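Local coordinates for protein MPT synthase subunit 2 (Burkholderia ambifaria, PDB 7L32) that probably serves as the large, catalytic subunit of molybdopterin synthase, the enzyme that inserts sulfur into a pterin precursor during molybdenum cofactor biosynthesis, at residues A[12-24]-A[89-103]. Numbering follows the deposited sequence.
Sequences IRIQTDDFDLNAE and VHRVGRLLPLDQIVM
Strand 11-15, outermost in this chain's mixed four-stranded sheet, pairs in parallel with strand 85-91, Arg13, Ile14 and Gln15 lying beside Val89, His90 and Arg91. His90 N donates to Arg13 O (2.9 Å), Gln15 N to His90 O, and Val92 N to Gln15 O. Arg91 grips the carbonyl of Thr16, just past the end of strand 11-15, side-on: NH2 reaches Thr16 O at 3.0 Å, nearly straight on to the C=O, while NE comes from above the carbonyl plane. Asp18 CA rests over one face of this guanidinium and Leu95 CD2 over the other. The 16-20 loop then folds back across the sheet and drops Phe19 onto it, CG lying between backbone N and carbonyl carbon (chi1 53°). Gln100 NE2 sits over one ring face and Met103 CG over the opposite one, 3.7 Å from the Phe19 centroid, a CH-pi contact. The same Gln100 NE2 ties down the loop, donating to Asp18 OD1 (2.8 Å) and Phe19 O (3.0 Å), both near its amide plane. Met103 SD continues to Glu24 CB (3.7 Å) and Leu21 CD1 on helix 21-30. Val89 CG2 covers one face of the Arg13 guanidinium, toward its rim; Arg13 NE and NH2 share Gln15 OE1 near the guanidinium plane, and NH2 makes a salt bridge to Glu24 OE2 (3.0 Å). Asp20 and Asn22 bond to the second subunit, while through Met103 and Glu24 helix 21-30 packs on the sheet in the alpha/beta layering of the MoaE fold.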
loop_
_atom_site.group_PDB
_atom_site.type_symbol
_atom_site.label_atom_id
_atom_site.label_comp_id
_atom_site.label_asym_id
_atom_site.label_seq_id
_atom_site.Cartn_x
_atom_site.Cartn_y
_atom_site.Cartn_z
ATOM N N ILE A 12 -13.888 -2.100 10.217
ATOM C CA ILE A 12 -13.309 -0.869 10.739
ATOM C C ILE A 12 -13.202 -1.004 12.249
ATOM O O ILE A 12 -14.190 -1.351 12.901
ATOM C CB ILE A 12 -14.161 0.364 10.360
ATOM C CG1 ILE A 12 -13.896 0.810 8.919
ATOM C CG2 ILE A 12 -13.931 1.502 11.344
ATOM C CD1 ILE A 12 -14.626 0.017 7.863
ATOM N N ARG A 13 -12.021 -0.714 12.807
ATOM C CA ARG A 13 -11.784 -0.887 14.238
ATOM C C ARG A 13 -10.908 0.229 14.789
ATOM O O ARG A 13 -9.963 0.675 14.131
ATOM C CB ARG A 13 -11.084 -2.233 14.498
ATOM C CG ARG A 13 -11.609 -3.059 15.610
ATOM C CD ARG A 13 -11.166 -4.501 15.396
ATOM N NE ARG A 13 -9.718 -4.664 15.381
ATOM C CZ ARG A 13 -9.051 -5.295 14.424
ATOM N NH1 ARG A 13 -9.672 -5.817 13.380
ATOM N NH2 ARG A 13 -7.731 -5.438 14.535
ATOM N N ILE A 14 -11.218 0.660 16.006
ATOM C CA ILE A 14 -10.374 1.549 16.798
ATOM C C ILE A 14 -9.988 0.795 18.064
ATOM O O ILE A 14 -10.863 0.268 18.763
ATOM C CB ILE A 14 -11.100 2.867 17.144
ATOM C CG1 ILE A 14 -11.336 3.691 15.871
ATOM C CG2 ILE A 14 -10.290 3.671 18.163
ATOM C CD1 ILE A 14 -12.415 4.743 16.020
ATOM N N GLN A 15 -8.692 0.771 18.383
ATOM C CA GLN A 15 -8.212 -0.039 19.495
ATOM C C GLN A 15 -6.961 0.591 20.094
ATOM O O GLN A 15 -6.283 1.393 19.454
ATOM C CB GLN A 15 -7.901 -1.471 19.049
ATOM C CG GLN A 15 -6.737 -1.538 18.043
ATOM C CD GLN A 15 -6.581 -2.916 17.415
ATOM O OE1 GLN A 15 -7.564 -3.534 17.000
ATOM N NE2 GLN A 15 -5.347 -3.409 17.360
ATOM N N THR A 16 -6.642 0.192 21.323
ATOM C CA THR A 16 -5.378 0.601 21.925
ATOM C C THR A 16 -4.253 -0.377 21.607
ATOM O O THR A 16 -3.099 0.045 21.469
ATOM C CB THR A 16 -5.495 0.745 23.449
ATOM O OG1 THR A 16 -5.860 -0.509 24.039
ATOM C CG2 THR A 16 -6.519 1.827 23.842
ATOM N N ASP A 17 -4.564 -1.667 21.502
ATOM C CA ASP A 17 -3.550 -2.663 21.200
ATOM C C ASP A 17 -2.924 -2.391 19.836
ATOM O O ASP A 17 -3.539 -1.801 18.943
ATOM C CB ASP A 17 -4.145 -4.073 21.202
ATOM C CG ASP A 17 -4.423 -4.603 22.586
ATOM O OD1 ASP A 17 -3.810 -4.123 23.574
ATOM O OD2 ASP A 17 -5.251 -5.537 22.677
ATOM N N ASP A 18 -1.688 -2.843 19.672
ATOM C CA ASP A 18 -1.068 -2.764 18.360
ATOM C C ASP A 18 -1.712 -3.785 17.417
ATOM O O ASP A 18 -2.375 -4.730 17.850
ATOM C CB ASP A 18 0.436 -3.002 18.470
ATOM C CG ASP A 18 1.202 -2.426 17.294
ATOM O OD1 ASP A 18 0.573 -1.785 16.414
ATOM O OD2 ASP A 18 2.435 -2.619 17.255
ATOM N N PHE A 19 -1.538 -3.573 16.113
ATOM C CA PHE A 19 -2.109 -4.465 15.113
ATOM C C PHE A 19 -0.998 -5.189 14.354
ATOM O O PHE A 19 0.169 -4.788 14.378
ATOM C CB PHE A 19 -3.036 -3.713 14.135
ATOM C CG PHE A 19 -2.412 -2.495 13.470
ATOM C CD1 PHE A 19 -1.569 -2.639 12.363
ATOM C CD2 PHE A 19 -2.698 -1.216 13.924
ATOM C CE1 PHE A 19 -0.998 -1.526 11.754
ATOM C CE2 PHE A 19 -2.142 -0.093 13.312
ATOM C CZ PHE A 19 -1.282 -0.250 12.222
ATOM N N ASP A 20 -1.379 -6.286 13.700
ATOM C CA ASP A 20 -0.479 -7.124 12.906
ATOM C C ASP A 20 -0.897 -6.983 11.444
ATOM O O ASP A 20 -1.915 -7.546 11.032
ATOM C CB ASP A 20 -0.578 -8.572 13.390
ATOM C CG ASP A 20 0.347 -9.546 12.639
ATOM O OD1 ASP A 20 0.748 -9.299 11.479
ATOM O OD2 ASP A 20 0.640 -10.597 13.233
ATOM N N LEU A 21 -0.092 -6.264 10.655
ATOM C CA LEU A 21 -0.428 -6.021 9.252
ATOM C C LEU A 21 -0.696 -7.327 8.501
ATOM O O LEU A 21 -1.690 -7.434 7.774
ATOM C CB LEU A 21 0.698 -5.237 8.570
ATOM C CG LEU A 21 0.499 -4.885 7.089
ATOM C CD1 LEU A 21 -0.726 -3.985 6.868
ATOM C CD2 LEU A 21 1.743 -4.215 6.544
ATOM N N ASN A 22 0.169 -8.337 8.695
ATOM C CA ASN A 22 0.004 -9.640 8.036
ATOM C C ASN A 22 -1.357 -10.244 8.339
ATOM O O ASN A 22 -2.080 -10.676 7.434
ATOM C CB ASN A 22 1.080 -10.631 8.504
ATOM C CG ASN A 22 2.342 -10.560 7.699
ATOM O OD1 ASN A 22 2.450 -9.756 6.781
ATOM N ND2 ASN A 22 3.330 -11.400 8.052
ATOM N N ALA A 23 -1.702 -10.321 9.625
ATOM C CA ALA A 23 -2.971 -10.920 10.021
ATOM C C ALA A 23 -4.151 -10.151 9.440
ATOM O O ALA A 23 -5.126 -10.761 8.979
ATOM C CB ALA A 23 -3.062 -10.998 11.543
ATOM N N GLU A 24 -4.088 -8.811 9.450
ATOM C CA GLU A 24 -5.202 -8.030 8.908
ATOM C C GLU A 24 -5.321 -8.222 7.406
ATOM O O GLU A 24 -6.431 -8.333 6.876
ATOM C CB GLU A 24 -5.047 -6.543 9.244
ATOM C CG GLU A 24 -5.001 -6.227 10.748
ATOM C CD GLU A 24 -6.245 -6.704 11.519
ATOM O OE1 GLU A 24 -7.364 -6.686 10.961
ATOM O OE2 GLU A 24 -6.098 -7.097 12.694
ATOM N N VAL A 89 -7.806 -0.107 10.597
ATOM C CA VAL A 89 -7.546 -0.230 12.038
ATOM C C VAL A 89 -6.806 1.026 12.478
ATOM O O VAL A 89 -5.747 1.352 11.929
ATOM C CB VAL A 89 -6.726 -1.481 12.390
ATOM C CG1 VAL A 89 -6.571 -1.607 13.931
ATOM C CG2 VAL A 89 -7.360 -2.763 11.799
ATOM N N HIS A 90 -7.356 1.742 13.459
ATOM C CA HIS A 90 -6.702 2.941 13.955
ATOM C C HIS A 90 -6.469 2.790 15.454
ATOM O O HIS A 90 -7.342 2.298 16.174
ATOM C CB HIS A 90 -7.545 4.195 13.657
ATOM C CG HIS A 90 -6.748 5.463 13.598
ATOM N ND1 HIS A 90 -6.021 5.941 14.667
ATOM C CD2 HIS A 90 -6.608 6.383 12.610
ATOM C CE1 HIS A 90 -5.446 7.087 14.336
ATOM N NE2 HIS A 90 -5.788 7.380 13.094
ATOM N N ARG A 91 -5.284 3.176 15.918
ATOM C CA ARG A 91 -4.994 3.070 17.341
ATOM C C ARG A 91 -5.280 4.389 18.043
ATOM O O ARG A 91 -5.320 5.455 17.422
ATOM C CB ARG A 91 -3.546 2.664 17.581
ATOM C CG ARG A 91 -3.221 1.276 17.033
ATOM C CD ARG A 91 -1.781 0.916 17.302
ATOM N NE ARG A 91 -1.538 0.669 18.716
ATOM C CZ ARG A 91 -0.342 0.707 19.284
ATOM N NH1 ARG A 91 0.741 1.027 18.592
ATOM N NH2 ARG A 91 -0.228 0.425 20.583
ATOM N N VAL A 92 -5.497 4.291 19.358
ATOM C CA VAL A 92 -5.624 5.441 20.250
ATOM C C VAL A 92 -4.803 5.153 21.503
ATOM O O VAL A 92 -4.279 4.051 21.692
ATOM C CB VAL A 92 -7.094 5.750 20.610
ATOM C CG1 VAL A 92 -7.840 6.272 19.386
ATOM C CG2 VAL A 92 -7.787 4.520 21.176
ATOM N N GLY A 93 -4.688 6.160 22.363
ATOM C CA GLY A 93 -3.890 6.044 23.565
ATOM C C GLY A 93 -2.545 6.736 23.449
ATOM O O GLY A 93 -2.327 7.619 22.621
ATOM N N ARG A 94 -1.627 6.318 24.314
ATOM C CA ARG A 94 -0.295 6.909 24.383
ATOM C C ARG A 94 0.613 6.163 23.410
ATOM O O ARG A 94 0.940 4.991 23.626
ATOM C CB ARG A 94 0.228 6.846 25.816
ATOM C CG ARG A 94 1.461 7.682 26.095
ATOM C CD ARG A 94 1.803 7.621 27.582
ATOM N NE ARG A 94 3.156 8.086 27.856
ATOM C CZ ARG A 94 4.231 7.308 27.798
ATOM N NH1 ARG A 94 4.145 6.035 27.448
ATOM N NH2 ARG A 94 5.420 7.821 28.097
ATOM N N LEU A 95 1.027 6.843 22.345
ATOM C CA LEU A 95 1.798 6.235 21.265
ATOM C C LEU A 95 3.182 6.865 21.224
ATOM O O LEU A 95 3.308 8.095 21.237
ATOM C CB LEU A 95 1.092 6.414 19.923
ATOM C CG LEU A 95 -0.341 5.870 19.854
ATOM C CD1 LEU A 95 -1.063 6.433 18.634
ATOM C CD2 LEU A 95 -0.358 4.338 19.829
ATOM N N LEU A 96 4.216 6.022 21.193
ATOM C CA LEU A 96 5.605 6.463 21.212
ATOM C C LEU A 96 6.147 6.600 19.795
ATOM O O LEU A 96 5.572 6.057 18.847
ATOM C CB LEU A 96 6.457 5.472 22.008
ATOM C CG LEU A 96 6.164 5.464 23.511
ATOM C CD1 LEU A 96 6.990 4.405 24.241
ATOM C CD2 LEU A 96 6.429 6.841 24.093
ATOM N N PRO A 97 7.259 7.317 19.619
ATOM C CA PRO A 97 7.928 7.327 18.313
ATOM C C PRO A 97 8.201 5.913 17.827
ATOM O O PRO A 97 8.625 5.040 18.591
ATOM C CB PRO A 97 9.231 8.092 18.585
ATOM C CG PRO A 97 8.901 8.975 19.759
ATOM C CD PRO A 97 7.941 8.185 20.599
ATOM N N LEU A 98 7.947 5.701 16.539
ATOM C CA LEU A 98 8.084 4.466 15.778
ATOM C C LEU A 98 6.866 3.554 15.937
ATOM O O LEU A 98 6.750 2.582 15.188
ATOM C CB LEU A 98 9.367 3.675 16.115
ATOM C CG LEU A 98 10.674 4.461 15.985
ATOM C CD1 LEU A 98 11.883 3.603 16.365
ATOM C CD2 LEU A 98 10.825 5.052 14.594
ATOM N N ASP A 99 5.942 3.841 16.860
ATOM C CA ASP A 99 4.739 3.029 16.992
ATOM C C ASP A 99 3.866 3.152 15.749
ATOM O O ASP A 99 3.719 4.237 15.183
ATOM C CB ASP A 99 3.903 3.480 18.194
ATOM C CG ASP A 99 4.458 3.008 19.524
ATOM O OD1 ASP A 99 5.410 2.199 19.563
ATOM O OD2 ASP A 99 3.938 3.489 20.542
ATOM N N GLN A 100 3.232 2.046 15.370
ATOM C CA GLN A 100 2.183 2.096 14.357
ATOM C C GLN A 100 0.987 2.883 14.872
ATOM O O GLN A 100 0.571 2.718 16.025
ATOM C CB GLN A 100 1.739 0.685 13.982
ATOM C CG GLN A 100 2.821 -0.149 13.308
ATOM C CD GLN A 100 2.351 -1.546 12.922
ATOM O OE1 GLN A 100 2.590 -1.997 11.802
ATOM N NE2 GLN A 100 1.709 -2.249 13.859
ATOM N N ILE A 101 0.424 3.726 14.008
ATOM C CA ILE A 101 -0.785 4.509 14.322
ATOM C C ILE A 101 -2.010 3.939 13.625
ATOM O O ILE A 101 -3.063 3.757 14.231
ATOM C CB ILE A 101 -0.596 5.989 13.916
ATOM C CG1 ILE A 101 0.586 6.625 14.630
ATOM C CG2 ILE A 101 -1.865 6.800 14.188
ATOM C CD1 ILE A 101 0.980 7.950 13.996
ATOM N N VAL A 102 -1.906 3.704 12.324
ATOM C CA VAL A 102 -3.094 3.451 11.520
ATOM C C VAL A 102 -2.679 2.555 10.370
ATOM O O VAL A 102 -1.562 2.664 9.863
ATOM C CB VAL A 102 -3.708 4.779 11.024
ATOM C CG1 VAL A 102 -2.681 5.613 10.270
ATOM C CG2 VAL A 102 -4.956 4.551 10.175
ATOM N N MET A 103 -3.563 1.643 9.991
ATOM C CA MET A 103 -3.392 0.912 8.744
ATOM C C MET A 103 -4.688 0.965 7.956
ATOM O O MET A 103 -5.786 0.897 8.526
ATOM C CB MET A 103 -2.970 -0.553 8.982
ATOM C CG MET A 103 -3.946 -1.433 9.756
ATOM S SD MET A 103 -3.675 -3.149 9.191
ATOM C CE MET A 103 -4.496 -3.054 7.624
HETATM O O HOH W 1 -2.386 2.404 22.752
HETATM O O HOH W 2 3.904 -0.388 16.586
HETATM O O HOH W 3 2.419 -4.680 11.590
#